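Local coordinates for OxyA protein (Actinoplanes teichomyceticus, PDB 5HH3) that probably catalyses, as a heme-dependent cytochrome P450, a phenolic coupling step that cyclises the peptide precursor of a glycopeptide antibiotic, at residues S73-Y78 / Q93-E98; I63-S68 / V297-H302; P29-L34 / L56-D61; V278-T283 / A317-F322. All blocks are in the same frame, centred on the assembly; numbering follows the deposited sequence.

Contact 1: residues S73-Y78 / Q93-E98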
# COMPACT_ATOMS: atom_id res chain seq x y z
N SER B 73 -15.39 10.34 -4.44
CA SER B 73 -14.34 11.22 -3.94
C SER B 73 -12.99 10.59 -4.18
O SER B 73 -12.80 9.41 -3.91
CB SER B 73 -14.50 11.48 -2.44
OG SER B 73 -13.30 12.04 -1.88
N ALA B 74 -12.06 11.39 -4.67
CA ALA B 74 -10.66 10.99 -4.80
C ALA B 74 -9.88 11.18 -3.48
O ALA B 74 -9.05 10.36 -3.08
CB ALA B 74 -10.04 11.82 -5.92
N ARG B 75 -10.22 12.25 -2.78
CA ARG B 75 -9.57 12.67 -1.53
C ARG B 75 -9.73 11.70 -0.37
O ARG B 75 -8.78 11.50 0.41
CB ARG B 75 -10.17 14.00 -1.12
CG ARG B 75 -9.65 14.64 0.16
CD ARG B 75 -10.40 15.94 0.37
NE ARG B 75 -11.86 15.73 0.47
CZ ARG B 75 -12.53 15.43 1.59
NH1 ARG B 75 -11.91 15.29 2.76
NH2 ARG B 75 -13.85 15.27 1.54
N LEU B 76 -10.92 11.13 -0.22
CA LEU B 76 -11.22 10.28 0.92
C LEU B 76 -10.49 8.92 0.94
O LEU B 76 -10.42 8.28 2.01
CB LEU B 76 -12.74 10.05 1.04
CG LEU B 76 -13.61 11.20 1.55
CD1 LEU B 76 -15.06 10.74 1.45
CD2 LEU B 76 -13.28 11.66 2.97
N LEU B 77 -9.98 8.46 -0.21
CA LEU B 77 -9.26 7.19 -0.23
C LEU B 77 -7.89 7.37 0.38
O LEU B 77 -7.57 6.78 1.41
CB LEU B 77 -9.11 6.63 -1.65
CG LEU B 77 -8.49 5.22 -1.64
CD1 LEU B 77 -9.39 4.27 -2.39
CD2 LEU B 77 -7.06 5.19 -2.17
N TYR B 78 -7.11 8.24 -0.24
CA TYR B 78 -5.72 8.42 0.16
C TYR B 78 -5.58 9.01 1.57
O TYR B 78 -4.54 8.81 2.21
CB TYR B 78 -4.97 9.24 -0.88
CG TYR B 78 -4.69 8.46 -2.16
CD1 TYR B 78 -3.73 7.43 -2.19
CD2 TYR B 78 -5.39 8.73 -3.34
CE1 TYR B 78 -3.47 6.71 -3.35
CE2 TYR B 78 -5.14 8.03 -4.52
CZ TYR B 78 -4.19 7.02 -4.52
OH TYR B 78 -3.96 6.34 -5.69
N GLN B 93 -5.84 14.52 -5.58
CA GLN B 93 -6.21 14.41 -4.16
C GLN B 93 -7.29 15.41 -3.70
O GLN B 93 -7.66 15.39 -2.54
CB GLN B 93 -4.96 14.59 -3.28
CG GLN B 93 -3.82 13.61 -3.58
CD GLN B 93 -3.96 12.29 -2.83
OE1 GLN B 93 -4.94 11.56 -3.02
NE2 GLN B 93 -2.98 11.97 -1.98
N TYR B 94 -7.77 16.28 -4.58
CA TYR B 94 -8.77 17.29 -4.21
C TYR B 94 -10.19 17.00 -4.75
O TYR B 94 -10.37 16.52 -5.86
CB TYR B 94 -8.32 18.67 -4.70
CG TYR B 94 -7.18 19.28 -3.89
CD1 TYR B 94 -7.31 19.49 -2.51
CD2 TYR B 94 -5.99 19.69 -4.51
CE1 TYR B 94 -6.29 20.08 -1.76
CE2 TYR B 94 -4.95 20.28 -3.78
CZ TYR B 94 -5.11 20.47 -2.41
OH TYR B 94 -4.10 21.04 -1.65
N ASP B 95 -11.19 17.34 -3.94
CA ASP B 95 -12.58 17.38 -4.36
C ASP B 95 -12.98 18.82 -4.54
O ASP B 95 -12.31 19.71 -3.99
CB ASP B 95 -13.48 16.72 -3.30
CG ASP B 95 -13.26 15.21 -3.21
OD1 ASP B 95 -12.82 14.61 -4.19
OD2 ASP B 95 -13.54 14.63 -2.15
N PRO B 96 -14.09 19.09 -5.27
CA PRO B 96 -14.63 20.46 -5.28
C PRO B 96 -14.99 20.90 -3.86
O PRO B 96 -15.36 20.05 -3.07
CB PRO B 96 -15.89 20.36 -6.15
CG PRO B 96 -15.70 19.11 -6.96
CD PRO B 96 -14.90 18.17 -6.10
N PRO B 97 -14.87 22.18 -3.50
CA PRO B 97 -14.49 23.27 -4.36
C PRO B 97 -12.98 23.47 -4.51
O PRO B 97 -12.60 24.23 -5.40
CB PRO B 97 -15.08 24.47 -3.63
CG PRO B 97 -14.91 24.12 -2.19
CD PRO B 97 -15.08 22.63 -2.11
N GLU B 98 -12.14 22.82 -3.70
CA GLU B 98 -10.67 23.06 -3.78
C GLU B 98 -10.12 22.65 -5.14
O GLU B 98 -9.31 23.35 -5.73
CB GLU B 98 -9.89 22.34 -2.66
CG GLU B 98 -10.18 22.85 -1.25
CD GLU B 98 -11.30 22.10 -0.52
OE1 GLU B 98 -12.08 21.33 -1.12
OE2 GLU B 98 -11.43 22.32 0.68

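Contact 2: residues I63-S68 / V297-H302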
# COMPACT_ATOMS: atom_id res chain seq x y z
N ILE B 63 -17.72 3.06 -16.62
CA ILE B 63 -16.56 3.87 -16.24
C ILE B 63 -16.88 5.37 -16.43
O ILE B 63 -16.56 6.18 -15.57
CB ILE B 63 -15.29 3.49 -17.01
CG1 ILE B 63 -14.76 2.14 -16.50
CG2 ILE B 63 -14.21 4.57 -16.87
CD1 ILE B 63 -13.72 1.51 -17.42
N ARG B 64 -17.53 5.73 -17.53
CA ARG B 64 -17.94 7.13 -17.73
C ARG B 64 -18.95 7.58 -16.65
O ARG B 64 -18.90 8.72 -16.18
CB ARG B 64 -18.51 7.35 -19.13
CG ARG B 64 -17.43 7.25 -20.20
CD ARG B 64 -18.04 7.11 -21.58
NE ARG B 64 -18.90 8.24 -21.90
CZ ARG B 64 -18.60 9.28 -22.70
NH1 ARG B 64 -17.42 9.39 -23.33
NH2 ARG B 64 -19.52 10.23 -22.88
N GLN B 65 -19.84 6.68 -16.26
CA GLN B 65 -20.76 6.96 -15.16
C GLN B 65 -20.02 7.20 -13.84
O GLN B 65 -20.30 8.17 -13.14
CB GLN B 65 -21.74 5.81 -15.00
CG GLN B 65 -22.84 6.10 -14.02
CD GLN B 65 -23.87 4.98 -13.95
OE1 GLN B 65 -23.82 3.99 -14.71
NE2 GLN B 65 -24.82 5.15 -13.04
N VAL B 66 -19.09 6.31 -13.50
CA VAL B 66 -18.37 6.43 -12.24
C VAL B 66 -17.59 7.75 -12.19
O VAL B 66 -17.65 8.48 -11.18
CB VAL B 66 -17.42 5.25 -12.04
CG1 VAL B 66 -16.41 5.52 -10.92
CG2 VAL B 66 -18.24 3.99 -11.72
N LEU B 67 -16.88 8.04 -13.27
CA LEU B 67 -15.94 9.16 -13.30
C LEU B 67 -16.61 10.51 -13.49
O LEU B 67 -15.98 11.53 -13.16
CB LEU B 67 -14.86 8.96 -14.38
CG LEU B 67 -13.88 7.80 -14.18
CD1 LEU B 67 -13.01 7.65 -15.42
CD2 LEU B 67 -12.98 7.97 -12.97
N SER B 68 -17.84 10.56 -14.03
CA SER B 68 -18.57 11.82 -14.15
C SER B 68 -19.52 12.06 -12.98
O SER B 68 -20.12 13.12 -12.91
CB SER B 68 -19.36 11.89 -15.47
OG SER B 68 -20.35 10.89 -15.46
N VAL B 297 -24.81 3.82 -4.97
CA VAL B 297 -25.10 3.97 -6.39
C VAL B 297 -25.25 2.60 -7.05
O VAL B 297 -24.44 1.69 -6.83
CB VAL B 297 -24.03 4.86 -7.08
CG1 VAL B 297 -22.65 4.31 -6.88
CG2 VAL B 297 -24.31 5.05 -8.57
N ARG B 298 -26.30 2.47 -7.85
CA ARG B 298 -26.54 1.30 -8.68
C ARG B 298 -25.78 1.44 -9.99
O ARG B 298 -25.97 2.41 -10.70
CB ARG B 298 -28.02 1.14 -9.00
CG ARG B 298 -28.82 0.79 -7.79
CD ARG B 298 -30.15 0.15 -8.13
NE ARG B 298 -30.60 -0.57 -6.95
CZ ARG B 298 -30.17 -1.77 -6.59
NH1 ARG B 298 -29.28 -2.46 -7.33
NH2 ARG B 298 -30.62 -2.30 -5.47
N ILE B 299 -24.90 0.49 -10.27
CA ILE B 299 -24.12 0.47 -11.50
C ILE B 299 -23.98 -0.97 -11.95
O ILE B 299 -23.67 -1.84 -11.15
CB ILE B 299 -22.72 1.08 -11.35
CG1 ILE B 299 -22.87 2.57 -11.04
CG2 ILE B 299 -21.90 0.87 -12.62
CD1 ILE B 299 -21.58 3.34 -10.96
N GLY B 300 -24.14 -1.18 -13.25
CA GLY B 300 -24.36 -2.51 -13.78
C GLY B 300 -25.59 -3.05 -13.07
O GLY B 300 -26.62 -2.35 -12.91
N ASP B 301 -25.44 -4.27 -12.58
CA ASP B 301 -26.47 -4.96 -11.85
C ASP B 301 -25.94 -5.15 -10.41
O ASP B 301 -26.04 -6.25 -9.85
CB ASP B 301 -26.70 -6.29 -12.58
CG ASP B 301 -27.77 -7.13 -11.93
OD1 ASP B 301 -28.78 -6.55 -11.47
OD2 ASP B 301 -27.57 -8.37 -11.88
N HIS B 302 -25.36 -4.09 -9.84
CA HIS B 302 -24.73 -4.11 -8.53
C HIS B 302 -25.06 -2.87 -7.74
O HIS B 302 -25.30 -1.81 -8.32
CB HIS B 302 -23.20 -4.20 -8.67
CG HIS B 302 -22.70 -5.57 -8.97
ND1 HIS B 302 -22.83 -6.62 -8.08
CD2 HIS B 302 -22.07 -6.08 -10.06
CE1 HIS B 302 -22.30 -7.71 -8.60
NE2 HIS B 302 -21.83 -7.41 -9.80

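Contact 3: residues P29-L34 / L56-D61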
# COMPACT_ATOMS: atom_id res chain seq x y z
N PRO B 29 -4.58 -12.50 -19.16
CA PRO B 29 -5.78 -13.35 -19.08
C PRO B 29 -6.73 -13.05 -17.92
O PRO B 29 -7.94 -13.19 -18.07
CB PRO B 29 -5.20 -14.76 -18.93
CG PRO B 29 -3.94 -14.70 -19.71
CD PRO B 29 -3.39 -13.31 -19.48
N GLN B 30 -6.17 -12.62 -16.79
CA GLN B 30 -6.92 -12.42 -15.56
C GLN B 30 -7.85 -11.20 -15.69
O GLN B 30 -8.97 -11.22 -15.20
CB GLN B 30 -5.96 -12.23 -14.38
CG GLN B 30 -5.18 -13.47 -13.95
CD GLN B 30 -4.00 -13.87 -14.85
OE1 GLN B 30 -3.55 -13.12 -15.75
NE2 GLN B 30 -3.49 -15.08 -14.61
N LEU B 31 -7.38 -10.15 -16.36
CA LEU B 31 -8.24 -9.00 -16.66
C LEU B 31 -9.28 -9.34 -17.74
O LEU B 31 -10.44 -8.94 -17.63
CB LEU B 31 -7.41 -7.79 -17.11
CG LEU B 31 -8.19 -6.50 -17.36
CD1 LEU B 31 -8.99 -6.09 -16.14
CD2 LEU B 31 -7.29 -5.38 -17.81
N ARG B 32 -8.85 -10.06 -18.78
CA ARG B 32 -9.73 -10.54 -19.85
C ARG B 32 -10.94 -11.28 -19.24
O ARG B 32 -12.08 -11.06 -19.65
CB ARG B 32 -8.94 -11.46 -20.80
CG ARG B 32 -9.32 -11.39 -22.27
CD ARG B 32 -8.20 -11.99 -23.13
NE ARG B 32 -7.93 -13.39 -22.80
CZ ARG B 32 -6.81 -14.04 -23.08
NH1 ARG B 32 -5.82 -13.44 -23.71
NH2 ARG B 32 -6.67 -15.32 -22.73
N SER B 33 -10.68 -12.14 -18.26
CA SER B 33 -11.72 -12.91 -17.61
C SER B 33 -12.72 -12.02 -16.87
O SER B 33 -13.95 -12.22 -16.99
CB SER B 33 -11.11 -13.96 -16.67
OG SER B 33 -12.14 -14.68 -16.04
N LEU B 34 -12.22 -11.03 -16.14
CA LEU B 34 -13.08 -10.10 -15.42
C LEU B 34 -13.90 -9.25 -16.39
O LEU B 34 -15.09 -9.03 -16.16
CB LEU B 34 -12.28 -9.22 -14.44
CG LEU B 34 -11.60 -10.02 -13.30
CD1 LEU B 34 -10.70 -9.09 -12.50
CD2 LEU B 34 -12.60 -10.71 -12.39
N LEU B 56 -13.84 -3.10 -9.32
CA LEU B 56 -13.16 -2.75 -10.55
C LEU B 56 -14.21 -2.54 -11.62
O LEU B 56 -14.98 -3.46 -11.88
CB LEU B 56 -12.23 -3.89 -10.99
CG LEU B 56 -11.42 -3.69 -12.27
CD1 LEU B 56 -10.31 -2.68 -12.05
CD2 LEU B 56 -10.84 -5.02 -12.73
N ALA B 57 -14.24 -1.36 -12.23
CA ALA B 57 -15.15 -1.05 -13.35
C ALA B 57 -14.37 -1.24 -14.64
O ALA B 57 -13.30 -0.64 -14.80
CB ALA B 57 -15.65 0.39 -13.27
N THR B 58 -14.89 -2.09 -15.53
CA THR B 58 -14.29 -2.40 -16.82
C THR B 58 -15.14 -1.97 -18.02
O THR B 58 -14.60 -1.84 -19.12
CB THR B 58 -13.98 -3.92 -16.96
OG1 THR B 58 -15.18 -4.68 -16.79
CG2 THR B 58 -12.96 -4.39 -15.94
N GLY B 59 -16.46 -1.82 -17.83
CA GLY B 59 -17.38 -1.42 -18.88
C GLY B 59 -17.21 0.05 -19.23
O GLY B 59 -17.08 0.90 -18.34
N TYR B 60 -17.20 0.33 -20.53
CA TYR B 60 -16.96 1.69 -21.07
C TYR B 60 -17.93 2.73 -20.50
O TYR B 60 -17.52 3.78 -19.97
CB TYR B 60 -17.08 1.68 -22.61
CG TYR B 60 -16.40 2.84 -23.29
CD1 TYR B 60 -17.07 4.05 -23.54
CD2 TYR B 60 -15.09 2.73 -23.73
CE1 TYR B 60 -16.42 5.12 -24.17
CE2 TYR B 60 -14.44 3.77 -24.36
CZ TYR B 60 -15.11 4.96 -24.59
OH TYR B 60 -14.40 5.95 -25.24
N ASP B 61 -19.22 2.44 -20.60
CA ASP B 61 -20.23 3.38 -20.15
C ASP B 61 -20.29 3.46 -18.63
O ASP B 61 -20.56 4.53 -18.09
CB ASP B 61 -21.61 3.02 -20.70
CG ASP B 61 -21.69 3.19 -22.21
OD1 ASP B 61 -21.00 4.06 -22.78
OD2 ASP B 61 -22.45 2.44 -22.81
O HOH W 1 -15.24 -6.39 -14.64

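Contact 4: residues V278-T283 / A317-F322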
# COMPACT_ATOMS: atom_id res chain seq x y z
N VAL B 278 -3.50 5.00 -31.85
CA VAL B 278 -2.26 4.64 -31.17
C VAL B 278 -2.46 4.74 -29.67
O VAL B 278 -2.06 3.84 -28.93
CB VAL B 278 -1.07 5.52 -31.61
CG1 VAL B 278 0.20 5.18 -30.82
CG2 VAL B 278 -0.80 5.34 -33.08
N ILE B 279 -3.08 5.83 -29.23
CA ILE B 279 -3.40 6.03 -27.81
C ILE B 279 -4.36 4.96 -27.27
O ILE B 279 -4.11 4.39 -26.20
CB ILE B 279 -3.95 7.45 -27.54
CG1 ILE B 279 -2.83 8.49 -27.71
CG2 ILE B 279 -4.55 7.52 -26.15
CD1 ILE B 279 -3.28 9.93 -27.83
N ARG B 280 -5.43 4.69 -27.99
CA ARG B 280 -6.38 3.62 -27.61
C ARG B 280 -5.69 2.27 -27.42
O ARG B 280 -5.89 1.60 -26.41
CB ARG B 280 -7.48 3.43 -28.67
CG ARG B 280 -8.54 2.38 -28.27
CD ARG B 280 -9.33 1.88 -29.47
NE ARG B 280 -8.51 1.07 -30.38
CZ ARG B 280 -8.25 -0.23 -30.25
NH1 ARG B 280 -8.72 -0.95 -29.24
NH2 ARG B 280 -7.50 -0.83 -31.17
N TYR B 281 -4.91 1.87 -28.41
CA TYR B 281 -4.27 0.56 -28.41
C TYR B 281 -3.24 0.44 -27.30
O TYR B 281 -3.23 -0.54 -26.59
CB TYR B 281 -3.63 0.27 -29.76
CG TYR B 281 -3.08 -1.14 -29.90
CD1 TYR B 281 -3.93 -2.22 -30.03
CD2 TYR B 281 -1.71 -1.37 -29.87
CE1 TYR B 281 -3.43 -3.52 -30.16
CE2 TYR B 281 -1.20 -2.65 -30.00
CZ TYR B 281 -2.07 -3.71 -30.15
OH TYR B 281 -1.56 -4.96 -30.29
N LEU B 282 -2.40 1.46 -27.13
CA LEU B 282 -1.33 1.40 -26.13
C LEU B 282 -1.80 1.56 -24.68
O LEU B 282 -1.28 0.86 -23.79
CB LEU B 282 -0.23 2.43 -26.42
CG LEU B 282 0.60 2.21 -27.68
CD1 LEU B 282 1.69 3.27 -27.78
CD2 LEU B 282 1.20 0.81 -27.71
N THR B 283 -2.72 2.50 -24.45
CA THR B 283 -3.26 2.81 -23.11
C THR B 283 -2.21 2.70 -22.00
O THR B 283 -2.26 1.78 -21.17
CB THR B 283 -4.51 1.94 -22.78
OG1 THR B 283 -5.49 2.12 -23.82
CG2 THR B 283 -5.13 2.33 -21.43
N ALA B 317 -11.60 -0.58 -20.93
CA ALA B 317 -12.51 0.21 -21.76
C ALA B 317 -11.98 0.37 -23.18
O ALA B 317 -12.74 0.23 -24.14
CB ALA B 317 -12.69 1.59 -21.15
N ASN B 318 -10.69 0.68 -23.30
CA ASN B 318 -10.06 0.98 -24.58
C ASN B 318 -9.85 -0.26 -25.44
O ASN B 318 -9.86 -0.16 -26.69
CB ASN B 318 -8.73 1.69 -24.34
CG ASN B 318 -8.91 3.07 -23.73
OD1 ASN B 318 -10.04 3.57 -23.62
ND2 ASN B 318 -7.82 3.70 -23.36
N ARG B 319 -9.65 -1.40 -24.77
CA ARG B 319 -9.42 -2.67 -25.42
C ARG B 319 -10.61 -3.64 -25.20
O ARG B 319 -10.44 -4.85 -25.13
CB ARG B 319 -8.12 -3.26 -24.87
CG ARG B 319 -6.89 -2.33 -25.01
CD ARG B 319 -6.56 -2.01 -26.46
NE ARG B 319 -6.26 -3.27 -27.11
CZ ARG B 319 -5.10 -3.92 -27.02
NH1 ARG B 319 -4.05 -3.39 -26.42
NH2 ARG B 319 -5.00 -5.12 -27.59
N ARG B 320 -11.83 -3.08 -25.16
CA ARG B 320 -13.02 -3.83 -24.72
C ARG B 320 -13.37 -5.01 -25.62
O ARG B 320 -13.97 -5.98 -25.15
CB ARG B 320 -14.22 -2.90 -24.59
CG ARG B 320 -14.79 -2.38 -25.91
CD ARG B 320 -15.87 -1.34 -25.61
NE ARG B 320 -16.10 -0.38 -26.69
CZ ARG B 320 -15.24 0.57 -27.07
NH1 ARG B 320 -14.02 0.69 -26.52
NH2 ARG B 320 -15.59 1.40 -28.05
N ASN B 321 -13.01 -4.93 -26.89
CA ASN B 321 -13.27 -6.03 -27.84
C ASN B 321 -12.11 -7.04 -28.00
O ASN B 321 -12.22 -7.95 -28.78
CB ASN B 321 -13.71 -5.46 -29.20
CG ASN B 321 -15.04 -4.72 -29.12
OD1 ASN B 321 -15.98 -5.18 -28.49
ND2 ASN B 321 -15.11 -3.56 -29.74
N PHE B 322 -11.03 -6.90 -27.23
CA PHE B 322 -9.94 -7.91 -27.21
C PHE B 322 -10.53 -9.27 -26.82
O PHE B 322 -11.31 -9.31 -25.91
CB PHE B 322 -8.88 -7.50 -26.18
CG PHE B 322 -7.66 -8.38 -26.18
CD1 PHE B 322 -6.75 -8.33 -27.23
CD2 PHE B 322 -7.43 -9.29 -25.15
CE1 PHE B 322 -5.63 -9.15 -27.26
CE2 PHE B 322 -6.31 -10.12 -25.18
CZ PHE B 322 -5.41 -10.05 -26.22

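Contact 1: residues S73-Y78 / Q93-E98
Asp95 OD2 takes two bonds from the 73-78 segment. Ser73 OG donates the shorter, 2.6 Å to Asp95 OD2, and approaches on the lone pair that faces the other carboxylate oxygen. Arg75 NE gives the second, a weak bond of 3.3 Å to Asp95 OD2 that closes a salt bridge. The carboxylate oxygen sits at the edge of the guanidinium, near its plane, while the two flat groups stand 85° apart. A bend at chi3 of Arg75 (58°), after an extended start, turns NE back toward Asp95, and Leu76 CG lies against one guanidinium face. The other carboxylate oxygen is held more loosely, by a weak bond from Ala74 N to Asp95 OD1 (3.3 Å). Ser73 OG also accepts from Leu76 N at 3.0 Å, capping the turn into the short helix 75-78. The same hydroxyl thus links helix start and carboxylate, and these bonds probably favour the ionised form of Asp95. Beside them, Gln93 O presses on Arg75 CB at 3.2 Å. The segment 93-98 is the loop leading into helix 98-106, so the contact ties the entrance of that helix to helix 75-78. On other sides, Leu76 and Leu77 pack on Val292 of strand 291-293, Tyr78 OH bonds to the heme-binding His289, and Leu76 O accepts from Asn190 of the second subunit.

Contact 2: residues I63-S68 / V297-H302
Gln65 and Ile299 mark the nearest CA pair, 8.2 Å apart, where helix 63-68 runs almost antiparallel to strand 297-299: the short axes pass at 10.2 Å with 159° between their directions. Beyond Ile299 the strand folds back through Gly300 and Asp301, and Ile299 N donates to His302 O (3.0 Å) while a weaker bond returns from His302 N to Ile299 O, making a hairpin with a two-residue turn. The positive phi of Gly300 (57°) belongs to this reversal. Side chains alone bridge the gap. Ile299 points toward the helix with CG1 anti to its carbonyl carbon (chi1 -66°), and its tip CD1 meets Val66 CG2 at 3.5 Å, a tight carbon pair in which the two chains cross at about a right angle. Gln65, stretched out from the helix, comes from the opposite direction and lays one face of its amide over Ile299 CG1, with Gln65 NE2 3.8 Å from that carbon. Gln65 NE2 also lies 3.8 Å from Arg298 O, too far for a hydrogen bond. Val66 packs further on Val310 and Cys312 of strand 309-312, and Ile299 on Ile304 of the hairpin's return strand. The side chain of Val66 is about 5 Å from that of the heme-binding Arg291. Helix packing of this kind against the sheet and a small hairpin belongs to the beta-rich part of the cytochrome P450 fold.

Contact 3: residues P29-L34 / L56-D61
Leu56 faces Leu31 and Leu34 across a small, buried apolar contact between helix 29-34 and the end of strand 53-57. Its CB leaves the strand toward the helix but stays 5.6 Å from Leu34 CD1, and CG is about as far from that methyl. With CG anti to the backbone N (chi1 180°) and a further turn at chi2 of 73°, the CD2 branch is carried to the helix, and here the packing closes: Leu56 CD2 touches Leu31 CD1 at 4.0 Å and Leu34 CD1 at 4.1 Å. The other branch, CD1, points elsewhere, its distance to Leu31 CD1 being 5.5 Å. Both helix leucines cross Leu56 at about a right angle, so single methyls meet instead of chains lying side by side. Leu31 sends the same CD1 methyl on to Thr58 CG2 at 4.3 Å, extending the apolar surface to a residue two positions on from Leu56. The polar side of Thr58 is joined to the helix through a water, which donates to Leu34 O at 3.0 Å and lies 2.7 Å from Thr58 OG1. That bridge serves a pair, Leu34 O and Thr58 OG1, that are themselves too far apart to bond. Gly59 then occupies the N-cap of helix 60-68, so the strand runs almost directly from this packing into that helix. Leu19 of helix 8-19 covers both Leu34 and Leu56, while Leu31 rests on Leu315 and Thr58 on Ala316, both in helix 314-318. Strand 40-45 pairs with Leu56 through the backbone of Thr41.

Contact 4: residues V278-T283 / A317-F322
Asn318 and Thr283 open the tight side: Asn318 ND2 donates to Thr283 OG1 at 2.9 Å, almost straight (167°), with the hydroxyl oxygen in the amide plane, while Asn318 OD1 accepts from Leu339 N. Thr283 OG1 in turn donates to Arg280 O (2.7 Å) from above the carbonyl plane, linking Asn318 through the hydroxyl to a carbonyl near the helix end. Arg280 slides past Asn318 in the opposite direction, and its bend at chi3 (68°) lets Arg280 NH1 bond Asn318 O at 2.9 Å, the acceptor in the guanidinium plane. Arg319 folds back at chi2 and chi3 and donates from NH1 to Tyr281 O, 3.0 Å, on a carbonyl lone pair. On the outer side, the same guanidinium also lies over one face of the partly exposed Tyr281 ring, offset toward the rim, planes 25° apart, with Tyr281 CE1 3.4 Å from Arg319 NH2. Beyond it, the turn 319-322 ends in partly exposed residues. Asp327 forms salt bridges with both Arg280 and Arg319, which probably balances the two neighbouring positive charges. Arg280 also pairs with Glu277, the two charged residues of the P450 ExxR motif on helix 274-282, which packs on helix 225-256; Ala317 of helix 314-318 leans on helix 60-68.

Contacts 2, 3 and 4 form a connected group, whereas contact 1 stands apart, its nearest atoms about 7 Å from contact 2. Helix 60-68 joins the group: Ile63 CD1 touches Ala57 O of contact 3 at 3.4 Å and Ala317 CB of contact 4 at 3.9 Å, and Tyr60 CD2 lies 3.6 Å from Arg320 NH1. Contacts 3 and 4 have centres 12 Å apart. Along the chain, contact 1 is nested in the loop closed by contact 2, whose segments alternate with those of contact 4. Side chains of all four contacts come within about 12 Å of the heme: Ala74 and Thr283 at about 7 Å, Val66 at about 9 Å and Leu56 at about 12 Å.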